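Local coordinates for protein pantothenate synthetase (Francisella tularensis subsp. tularensis, PDB 3N8H) that probably joins pantoate to beta-alanine in an ATP-dependent reaction that passes through a pantoyl-adenylate intermediate, giving pantothenate, at residues Arg180-Leu194 / Val250-Cys264. Residues are numbered along the deposited sequence; the frame is centred on the assembly and turned at random.
Sequences RQPSGLPLSSRNKNL and VRLIDNFLKETGPSC. With AMP (adenosine monophosphate), chain D; PRO (proline), chain C.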
ATOM      1  N   ARG A 180      29.741  10.651  -8.865  1.00 30.97           N
ATOM      2  CA  ARG A 180      30.799  10.660  -7.861  1.00 35.27           C
ATOM      3  C   ARG A 180      31.689  11.915  -7.925  1.00 35.89           C
ATOM      4  O   ARG A 180      31.880  12.509  -9.009  1.00 31.61           O
ATOM      5  CB  ARG A 180      31.659   9.389  -8.023  1.00 32.72           C
ATOM      6  CG  ARG A 180      30.869   8.083  -7.853  1.00 33.28           C
ATOM      7  CD  ARG A 180      31.698   6.790  -8.009  1.00 33.36           C
ATOM      8  NE  ARG A 180      30.828   5.613  -7.841  1.00 34.00           N
ATOM      9  CZ  ARG A 180      30.459   5.123  -6.658  1.00 38.34           C
ATOM     10  NH1 ARG A 180      30.923   5.688  -5.535  1.00 28.25           N
ATOM     11  NH2 ARG A 180      29.648   4.063  -6.584  1.00 30.64           N
ATOM     12  N   GLN A 181      32.221  12.314  -6.760  1.00 31.52           N
ATOM     13  CA  GLN A 181      33.371  13.228  -6.676  1.00 31.09           C
ATOM     14  C   GLN A 181      34.632  12.620  -7.294  1.00 34.89           C
ATOM     15  O   GLN A 181      34.754  11.397  -7.403  1.00 32.98           O
ATOM     16  CB  GLN A 181      33.720  13.547  -5.214  1.00 30.97           C
ATOM     17  CG  GLN A 181      32.665  14.265  -4.447  1.00 31.78           C
ATOM     18  CD  GLN A 181      32.422  15.681  -4.973  1.00 50.72           C
ATOM     19  OE1 GLN A 181      33.079  16.126  -5.913  1.00 47.43           O
ATOM     20  NE2 GLN A 181      31.473  16.393  -4.357  1.00 52.73           N
ATOM     21  N   PRO A 182      35.622  13.469  -7.629  1.00 34.68           N
ATOM     22  CA  PRO A 182      36.822  12.902  -8.229  1.00 38.11           C
ATOM     23  C   PRO A 182      37.454  11.747  -7.416  1.00 41.25           C
ATOM     24  O   PRO A 182      38.012  10.814  -8.003  1.00 32.23           O
ATOM     25  CB  PRO A 182      37.753  14.114  -8.348  1.00 36.10           C
ATOM     26  CG  PRO A 182      36.796  15.255  -8.609  1.00 39.05           C
ATOM     27  CD  PRO A 182      35.570  14.940  -7.770  1.00 40.92           C
ATOM     28  N   SER A 183      37.334  11.803  -6.088  1.00 38.82           N
ATOM     29  CA  SER A 183      37.883  10.771  -5.207  1.00 39.59           C
ATOM     30  C   SER A 183      37.133   9.451  -5.335  1.00 36.57           C
ATOM     31  O   SER A 183      37.661   8.404  -4.993  1.00 38.54           O
ATOM     32  CB  SER A 183      37.845  11.237  -3.735  1.00 39.09           C
ATOM     33  OG  SER A 183      36.505  11.391  -3.293  1.00 34.18           O
ATOM     34  N   GLY A 184      35.893   9.508  -5.825  1.00 38.53           N
ATOM     35  CA  GLY A 184      35.023   8.343  -5.864  1.00 35.59           C
ATOM     36  C   GLY A 184      33.835   8.467  -4.913  1.00 31.99           C
ATOM     37  O   GLY A 184      32.834   7.789  -5.085  1.00 28.78           O
ATOM     38  N   LEU A 185      33.955   9.324  -3.900  1.00 27.44           N
ATOM     39  CA  LEU A 185      32.847   9.612  -2.988  1.00 27.48           C
ATOM     40  C   LEU A 185      31.554   9.977  -3.725  1.00 32.91           C
ATOM     41  O   LEU A 185      31.511  10.969  -4.459  1.00 30.99           O
ATOM     42  CB  LEU A 185      33.256  10.758  -2.035  1.00 33.51           C
ATOM     43  CG  LEU A 185      32.258  11.268  -0.998  1.00 37.90           C
ATOM     44  CD1 LEU A 185      31.950  10.183   0.042  1.00 35.76           C
ATOM     45  CD2 LEU A 185      32.799  12.530  -0.335  1.00 39.80           C
ATOM     46  N   PRO A 186      30.493   9.184  -3.515  1.00 29.36           N
ATOM     47  CA  PRO A 186      29.192   9.447  -4.112  1.00 34.67           C
ATOM     48  C   PRO A 186      28.683  10.830  -3.730  1.00 35.75           C
ATOM     49  O   PRO A 186      28.851  11.272  -2.588  1.00 33.43           O
ATOM     50  CB  PRO A 186      28.276   8.409  -3.446  1.00 34.74           C
ATOM     51  CG  PRO A 186      29.150   7.379  -2.927  1.00 32.85           C
ATOM     52  CD  PRO A 186      30.470   8.005  -2.628  1.00 32.12           C
ATOM     53  N   LEU A 187      28.050  11.510  -4.673  1.00 30.08           N
ATOM     54  CA  LEU A 187      27.308  12.722  -4.327  1.00 28.33           C
ATOM     55  C   LEU A 187      26.074  12.360  -3.485  1.00 31.52           C
ATOM     56  O   LEU A 187      25.377  11.375  -3.767  1.00 33.92           O
ATOM     57  CB  LEU A 187      26.922  13.480  -5.593  1.00 33.12           C
ATOM     58  CG  LEU A 187      28.173  13.934  -6.344  1.00 45.74           C
ATOM     59  CD1 LEU A 187      27.787  14.465  -7.704  1.00 52.84           C
ATOM     60  CD2 LEU A 187      28.907  14.980  -5.500  1.00 48.06           C
ATOM     61  N   SER A 188      25.833  13.133  -2.425  1.00 30.16           N
ATOM     62  CA  SER A 188      24.696  12.904  -1.525  1.00 33.90           C
ATOM     63  C   SER A 188      24.324  14.209  -0.811  1.00 31.41           C
ATOM     64  O   SER A 188      25.212  14.995  -0.484  1.00 31.46           O
ATOM     65  CB  SER A 188      25.074  11.851  -0.487  1.00 31.69           C
ATOM     66  OG  SER A 188      23.925  11.194   0.010  1.00 42.60           O
ATOM     67  N   SER A 189      23.033  14.425  -0.555  1.00 32.56           N
ATOM     68  CA  SER A 189      22.577  15.656   0.101  1.00 43.31           C
ATOM     69  C   SER A 189      23.182  15.830   1.494  1.00 41.25           C
ATOM     70  O   SER A 189      23.554  16.935   1.881  1.00 36.28           O
ATOM     71  CB  SER A 189      21.040  15.725   0.175  1.00 37.61           C
ATOM     72  OG  SER A 189      20.480  15.749  -1.133  1.00 43.08           O
ATOM     73  N   ARG A 190      23.273  14.734   2.245  1.00 33.34           N
ATOM     74  CA  ARG A 190      23.846  14.782   3.586  1.00 37.52           C
ATOM     75  C   ARG A 190      25.318  15.227   3.571  1.00 31.30           C
ATOM     76  O   ARG A 190      25.844  15.684   4.598  1.00 30.69           O
ATOM     77  CB  ARG A 190      23.682  13.427   4.300  1.00 34.23           C
ATOM     78  CG  ARG A 190      22.275  13.182   4.870  1.00 30.09           C
ATOM     79  CD  ARG A 190      22.207  11.813   5.595  1.00 38.28           C
ATOM     80  NE  ARG A 190      20.848  11.441   5.987  1.00 32.55           N
ATOM     81  CZ  ARG A 190      19.991  10.803   5.189  1.00 36.69           C
ATOM     82  NH1 ARG A 190      20.359  10.460   3.962  1.00 31.52           N
ATOM     83  NH2 ARG A 190      18.770  10.501   5.612  1.00 28.89           N
ATOM     84  N   ASN A 191      25.976  15.101   2.414  1.00 26.17           N
ATOM     85  CA  ASN A 191      27.345  15.591   2.262  1.00 35.20           C
ATOM     86  C   ASN A 191      27.438  17.074   2.641  1.00 38.86           C
ATOM     87  O   ASN A 191      28.513  17.558   3.016  1.00 29.57           O
ATOM     88  CB  ASN A 191      27.855  15.449   0.808  1.00 38.03           C
ATOM     89  CG  ASN A 191      28.201  14.012   0.415  1.00 43.04           C
ATOM     90  OD1 ASN A 191      27.920  13.060   1.144  1.00 47.02           O
ATOM     91  ND2 ASN A 191      28.813  13.861  -0.759  1.00 39.86           N
ATOM     92  N   LYS A 192      26.330  17.809   2.487  1.00 42.59           N
ATOM     93  CA  LYS A 192      26.358  19.252   2.764  1.00 46.42           C
ATOM     94  C   LYS A 192      26.552  19.501   4.260  1.00 45.28           C
ATOM     95  O   LYS A 192      26.872  20.608   4.671  1.00 44.78           O
ATOM     96  CB  LYS A 192      25.097  19.962   2.248  1.00 45.68           C
ATOM     97  CG  LYS A 192      24.971  19.945   0.721  1.00 57.55           C
ATOM     98  CD  LYS A 192      23.525  19.817   0.265  1.00 62.36           C
ATOM     99  CE  LYS A 192      23.445  19.274  -1.161  1.00 63.51           C
ATOM    100  NZ  LYS A 192      22.725  20.213  -2.047  1.00 76.85           N
ATOM    101  N   ASN A 193      26.358  18.453   5.058  1.00 41.92           N
ATOM    102  CA  ASN A 193      26.524  18.542   6.503  1.00 42.93           C
ATOM    103  C   ASN A 193      27.947  18.223   6.944  1.00 43.04           C
ATOM    104  O   ASN A 193      28.285  18.373   8.116  1.00 40.06           O
ATOM    105  CB  ASN A 193      25.513  17.640   7.220  1.00 44.43           C
ATOM    106  CG  ASN A 193      24.109  18.234   7.221  1.00 41.08           C
ATOM    107  OD1 ASN A 193      23.928  19.427   6.939  1.00 34.66           O
ATOM    108  ND2 ASN A 193      23.111  17.408   7.524  1.00 39.32           N
ATOM    109  N   LEU A 194      28.784  17.805   5.995  1.00 38.18           N
ATOM    110  CA  LEU A 194      30.184  17.508   6.303  1.00 41.11           C
ATOM    111  C   LEU A 194      31.020  18.772   6.429  1.00 52.81           C
ATOM    112  O   LEU A 194      30.958  19.659   5.567  1.00 46.62           O
ATOM    113  CB  LEU A 194      30.809  16.651   5.209  1.00 44.21           C
ATOM    114  CG  LEU A 194      30.239  15.267   4.920  1.00 41.41           C
ATOM    115  CD1 LEU A 194      30.871  14.748   3.602  1.00 36.32           C
ATOM    116  CD2 LEU A 194      30.501  14.325   6.096  1.00 32.87           C
ATOM    117  N   VAL A 250      27.103  12.308  10.281  1.00 40.54           N
ATOM    118  CA  VAL A 250      26.628  12.216   8.905  1.00 41.88           C
ATOM    119  C   VAL A 250      26.727  10.783   8.431  1.00 37.38           C
ATOM    120  O   VAL A 250      27.814  10.213   8.405  1.00 36.16           O
ATOM    121  CB  VAL A 250      27.427  13.166   7.940  1.00 40.24           C
ATOM    122  CG1 VAL A 250      26.921  13.031   6.484  1.00 33.10           C
ATOM    123  CG2 VAL A 250      27.325  14.592   8.410  1.00 39.56           C
ATOM    124  N   ARG A 251      25.589  10.199   8.049  1.00 36.00           N
ATOM    125  CA  ARG A 251      25.591   8.804   7.636  1.00 35.69           C
ATOM    126  C   ARG A 251      25.536   8.723   6.110  1.00 36.73           C
ATOM    127  O   ARG A 251      24.572   9.185   5.505  1.00 37.69           O
ATOM    128  CB  ARG A 251      24.419   8.041   8.254  1.00 35.73           C
ATOM    129  CG  ARG A 251      24.483   6.522   8.087  1.00 31.57           C
ATOM    130  CD  ARG A 251      23.169   5.857   8.573  1.00 39.55           C
ATOM    131  NE  ARG A 251      23.230   4.425   8.340  1.00 32.52           N
ATOM    132  CZ  ARG A 251      22.858   3.837   7.202  1.00 30.03           C
ATOM    133  NH1 ARG A 251      22.356   4.560   6.225  1.00 27.86           N
ATOM    134  NH2 ARG A 251      22.973   2.523   7.055  1.00 30.96           N
ATOM    135  N   LEU A 252      26.577   8.153   5.506  1.00 32.88           N
ATOM    136  CA  LEU A 252      26.651   7.974   4.046  1.00 32.81           C
ATOM    137  C   LEU A 252      26.675   6.499   3.637  1.00 35.66           C
ATOM    138  O   LEU A 252      27.171   5.660   4.392  1.00 31.74           O
ATOM    139  CB  LEU A 252      27.910   8.638   3.506  1.00 25.83           C
ATOM    140  CG  LEU A 252      28.023  10.141   3.790  1.00 38.13           C
ATOM    141  CD1 LEU A 252      29.274  10.677   3.119  1.00 31.55           C
ATOM    142  CD2 LEU A 252      26.743  10.887   3.339  1.00 33.05           C
ATOM    143  N   ILE A 253      26.143   6.196   2.442  1.00 29.79           N
ATOM    144  CA  ILE A 253      26.111   4.831   1.929  1.00 27.90           C
ATOM    145  C   ILE A 253      26.633   4.813   0.510  1.00 40.98           C
ATOM    146  O   ILE A 253      26.697   5.857  -0.173  1.00 30.87           O
ATOM    147  CB  ILE A 253      24.681   4.193   1.961  1.00 30.20           C
ATOM    148  CG1 ILE A 253      23.842   4.558   0.713  1.00 34.20           C
ATOM    149  CG2 ILE A 253      23.954   4.557   3.248  1.00 35.65           C
ATOM    150  CD1 ILE A 253      22.425   3.975   0.710  1.00 33.69           C
ATOM    151  N   ASP A 254      27.007   3.619   0.077  1.00 36.60           N
ATOM    152  CA  ASP A 254      27.488   3.396  -1.277  1.00 34.34           C
ATOM    153  C   ASP A 254      27.335   1.913  -1.686  1.00 37.79           C
ATOM    154  O   ASP A 254      27.258   1.014  -0.848  1.00 34.46           O
ATOM    155  CB  ASP A 254      28.961   3.848  -1.380  1.00 32.18           C
ATOM    156  CG  ASP A 254      29.400   4.091  -2.810  1.00 34.47           C
ATOM    157  OD1 ASP A 254      28.561   3.941  -3.757  1.00 37.42           O
ATOM    158  OD2 ASP A 254      30.592   4.402  -2.999  1.00 33.90           O
ATOM    159  N   ASN A 255      27.277   1.661  -2.985  1.00 32.04           N
ATOM    160  CA  ASN A 255      27.456   0.311  -3.472  1.00 32.14           C
ATOM    161  C   ASN A 255      28.071   0.405  -4.867  1.00 36.40           C
ATOM    162  O   ASN A 255      27.859   1.390  -5.581  1.00 33.15           O
ATOM    163  CB  ASN A 255      26.123  -0.442  -3.484  1.00 29.91           C
ATOM    164  CG  ASN A 255      25.291  -0.069  -4.643  1.00 37.86           C
ATOM    165  OD1 ASN A 255      25.426  -0.646  -5.739  1.00 40.56           O
ATOM    166  ND2 ASN A 255      24.473   0.957  -4.459  1.00 31.95           N
ATOM    167  N   PHE A 256      28.872  -0.583  -5.228  1.00 30.93           N
ATOM    168  CA  PHE A 256      29.512  -0.636  -6.549  1.00 31.33           C
ATOM    169  C   PHE A 256      29.888  -2.085  -6.846  1.00 39.93           C
ATOM    170  O   PHE A 256      29.945  -2.911  -5.930  1.00 37.78           O
ATOM    171  CB  PHE A 256      30.770   0.267  -6.579  1.00 33.67           C
ATOM    172  CG  PHE A 256      31.584   0.229  -5.294  1.00 36.98           C
ATOM    173  CD1 PHE A 256      32.385  -0.861  -4.998  1.00 38.16           C
ATOM    174  CD2 PHE A 256      31.527   1.278  -4.378  1.00 34.41           C
ATOM    175  CE1 PHE A 256      33.141  -0.906  -3.818  1.00 36.98           C
ATOM    176  CE2 PHE A 256      32.267   1.237  -3.185  1.00 34.10           C
ATOM    177  CZ  PHE A 256      33.078   0.129  -2.912  1.00 30.87           C
ATOM    178  N   LEU A 257      30.132  -2.398  -8.119  1.00 45.82           N
ATOM    179  CA  LEU A 257      30.635  -3.716  -8.513  1.00 44.31           C
ATOM    180  C   LEU A 257      31.989  -3.976  -7.861  1.00 44.28           C
ATOM    181  O   LEU A 257      32.819  -3.084  -7.800  1.00 39.58           O
ATOM    182  CB  LEU A 257      30.788  -3.790 -10.026  1.00 52.88           C
ATOM    183  CG  LEU A 257      29.499  -3.739 -10.846  1.00 58.89           C
ATOM    184  CD1 LEU A 257      29.812  -3.572 -12.323  1.00 59.30           C
ATOM    185  CD2 LEU A 257      28.696  -5.007 -10.616  1.00 60.72           C
ATOM    186  N   LYS A 258      32.201  -5.195  -7.362  1.00 46.70           N
ATOM    187  CA  LYS A 258      33.462  -5.558  -6.712  1.00 44.17           C
ATOM    188  C   LYS A 258      34.642  -5.457  -7.672  1.00 45.45           C
ATOM    189  O   LYS A 258      35.718  -5.007  -7.295  1.00 42.62           O
ATOM    190  CB  LYS A 258      33.363  -6.964  -6.096  1.00 46.30           C
ATOM    191  CG  LYS A 258      34.640  -7.475  -5.409  1.00 56.28           C
ATOM    192  CD  LYS A 258      35.570  -8.186  -6.394  1.00 69.59           C
ATOM    193  CE  LYS A 258      36.706  -8.929  -5.692  1.00 75.56           C
ATOM    194  NZ  LYS A 258      36.212 -10.056  -4.845  1.00 77.51           N
ATOM    195  N   GLU A 259      34.423  -5.870  -8.919  1.00 59.99           N
ATOM    196  CA  GLU A 259      35.460  -5.853  -9.950  1.00 70.75           C
ATOM    197  C   GLU A 259      35.951  -4.440 -10.281  1.00 67.10           C
ATOM    198  O   GLU A 259      37.125  -4.240 -10.629  1.00 58.03           O
ATOM    199  CB  GLU A 259      34.940  -6.538 -11.224  1.00 86.23           C
ATOM    200  CG  GLU A 259      35.627  -6.102 -12.525  1.00104.21           C
ATOM    201  CD  GLU A 259      37.016  -6.711 -12.721  1.00119.77           C
ATOM    202  OE1 GLU A 259      37.378  -7.651 -11.977  1.00123.84           O
ATOM    203  OE2 GLU A 259      37.744  -6.252 -13.632  1.00123.88           O
ATOM    204  N   THR A 260      35.057  -3.456 -10.185  0.68 60.58           N
ATOM    205  CA  THR A 260      35.399  -2.084 -10.571  0.68 58.83           C
ATOM    206  C   THR A 260      35.761  -1.174  -9.395  0.68 54.63           C
ATOM    207  O   THR A 260      36.612  -0.293  -9.522  0.68 52.52           O
ATOM    208  CB  THR A 260      34.266  -1.411 -11.378  0.68 59.04           C
ATOM    209  OG1 THR A 260      33.123  -1.202 -10.538  0.68 54.43           O
ATOM    210  CG2 THR A 260      33.876  -2.276 -12.565  0.68 63.10           C
ATOM    211  N   GLY A 261      35.113  -1.373  -8.253  1.00 54.17           N
ATOM    212  CA  GLY A 261      35.288  -0.444  -7.149  1.00 49.48           C
ATOM    213  C   GLY A 261      34.544   0.849  -7.484  1.00 43.69           C
ATOM    214  O   GLY A 261      33.770   0.888  -8.458  1.00 41.09           O
ATOM    215  N   PRO A 262      34.743   1.908  -6.676  1.00 37.13           N
ATOM    216  CA  PRO A 262      34.004   3.152  -6.930  1.00 39.38           C
ATOM    217  C   PRO A 262      34.727   4.002  -7.971  1.00 45.72           C
ATOM    218  O   PRO A 262      35.271   5.058  -7.660  1.00 48.97           O
ATOM    219  CB  PRO A 262      33.982   3.839  -5.550  1.00 32.22           C
ATOM    220  CG  PRO A 262      35.234   3.369  -4.885  1.00 33.73           C
ATOM    221  CD  PRO A 262      35.513   1.964  -5.414  1.00 38.87           C
ATOM    222  N   SER A 263      34.710   3.544  -9.220  1.00 48.15           N
ATOM    223  CA  SER A 263      35.591   4.110 -10.251  1.00 53.83           C
ATOM    224  C   SER A 263      35.143   5.479 -10.788  1.00 59.90           C
ATOM    225  O   SER A 263      33.960   5.828 -10.701  1.00 58.44           O
ATOM    226  CB  SER A 263      35.741   3.120 -11.406  1.00 58.05           C
ATOM    227  OG  SER A 263      34.462   2.670 -11.821  1.00 64.29           O
ATOM    228  N   CYS A 264      36.119   6.233 -11.313  1.00 57.49           N
ATOM    229  CA  CYS A 264      35.934   7.504 -12.039  1.00 59.93           C
ATOM    230  C   CYS A 264      36.508   8.748 -11.340  1.00 62.42           C
ATOM    231  O   CYS A 264      37.696   9.071 -11.478  1.00 49.94           O
ATOM    232  CB  CYS A 264      34.478   7.729 -12.481  1.00 56.65           C
ATOM    233  SG  CYS A 264      34.068   6.854 -14.022  1.00 98.78           S
TER
HETATM  234  P   AMP D 270      17.385  11.460  -2.230  1.00 34.80           P
HETATM  235  O1P AMP D 270      16.998  12.901  -2.551  1.00 34.28           O
HETATM  236  O2P AMP D 270      18.750  11.250  -1.650  1.00 33.22           O
HETATM  237  O3P AMP D 270      16.325  10.719  -1.499  1.00 44.16           O
HETATM  238  O5' AMP D 270      17.591  10.818  -3.705  1.00 28.96           O
HETATM  239  C5' AMP D 270      16.657  11.016  -4.767  1.00 31.25           C
HETATM  240  C4' AMP D 270      17.030  10.163  -5.954  1.00 32.67           C
HETATM  241  O4' AMP D 270      18.356  10.563  -6.426  1.00 29.73           O
HETATM  242  C3' AMP D 270      17.104   8.656  -5.650  1.00 28.33           C
HETATM  243  O3' AMP D 270      16.691   7.907  -6.807  1.00 29.21           O
HETATM  244  C2' AMP D 270      18.595   8.452  -5.412  1.00 24.27           C
HETATM  245  O2' AMP D 270      19.076   7.127  -5.570  1.00 35.35           O
HETATM  246  C1' AMP D 270      19.195   9.417  -6.432  1.00 24.13           C
HETATM  247  N9  AMP D 270      20.587   9.765  -6.125  1.00 32.74           N
HETATM  248  C8  AMP D 270      21.050  10.210  -4.934  1.00 29.70           C
HETATM  249  N7  AMP D 270      22.398  10.398  -4.987  1.00 31.01           N
HETATM  250  C5  AMP D 270      22.811  10.038  -6.229  1.00 24.77           C
HETATM  251  C6  AMP D 270      24.106   9.994  -6.940  1.00 25.02           C
HETATM  252  N6  AMP D 270      25.227  10.360  -6.297  1.00 25.62           N
HETATM  253  N1  AMP D 270      24.136   9.578  -8.219  1.00 28.68           N
HETATM  254  C2  AMP D 270      22.993   9.188  -8.832  1.00 30.06           C
HETATM  255  N3  AMP D 270      21.774   9.207  -8.253  1.00 35.69           N
HETATM  256  C4  AMP D 270      21.617   9.622  -6.969  1.00 28.48           C
HETATM  257  N   PRO C 271      17.701   9.009   0.590  1.00 51.27           N
HETATM  258  CA  PRO C 271      16.547   8.571   1.371  1.00 45.52           C
HETATM  259  C   PRO C 271      16.800   8.793   2.863  1.00 41.94           C
HETATM  260  O   PRO C 271      17.928   9.130   3.243  1.00 37.97           O
HETATM  261  CB  PRO C 271      16.471   7.076   1.055  1.00 46.90           C
HETATM  262  CG  PRO C 271      17.021   6.971  -0.329  1.00 56.84           C
HETATM  263  CD  PRO C 271      18.096   8.023  -0.431  1.00 48.68           C
HETATM  264  O   HOH W   1      23.867   8.225   1.407  1.00 36.76           O
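The loop Arg180-Leu194, which brings Leu187 to the AMP pocket and Arg190 to the bound proline, is backed by strand 250-257, and the Arg180-Asp254 salt bridge ties the two together. Arg180 reaches over on a side chain extended from CG to NE and grips the carboxylate end-on: NH1 lies 2.9 Å from Asp254 OD2 and NH2 lies 3.0 Å from Asp254 OD1, with the two planes 38° apart. Arg180 NH1 also donates, in the guanidinium plane, to Gly184 O at 2.9 Å, while Pro262 CB covers one face, so the group is fixed in rotation. Gly184 suits its positive phi (112°). Tyr206 gives Asp254 OD2 a second partner. Pro186 packs its CG against the same carboxylate. Strand 250-257 edges the three-stranded antiparallel sheet, whereas the loop follows the last strand of the parallel sheet. Farther along, branched Leu252 and Val250 suit an apolar seam: Leu194 CD2 meets Val250 CB at 3.8 Å, and Leu185 CD1 meets Leu252 CD1 at 4.1 Å. Both Leu252 methyls also abut the amide oxygen of Asn191, whereas Asn191 ND2 donates to Pro186 O at 3.2 Å. Leu187 O accepts from AMP N6 at 2.7 Å, and Arg190, salt-bridged to Asp69, sends NH1 and NH2 to atom O of the bound proline.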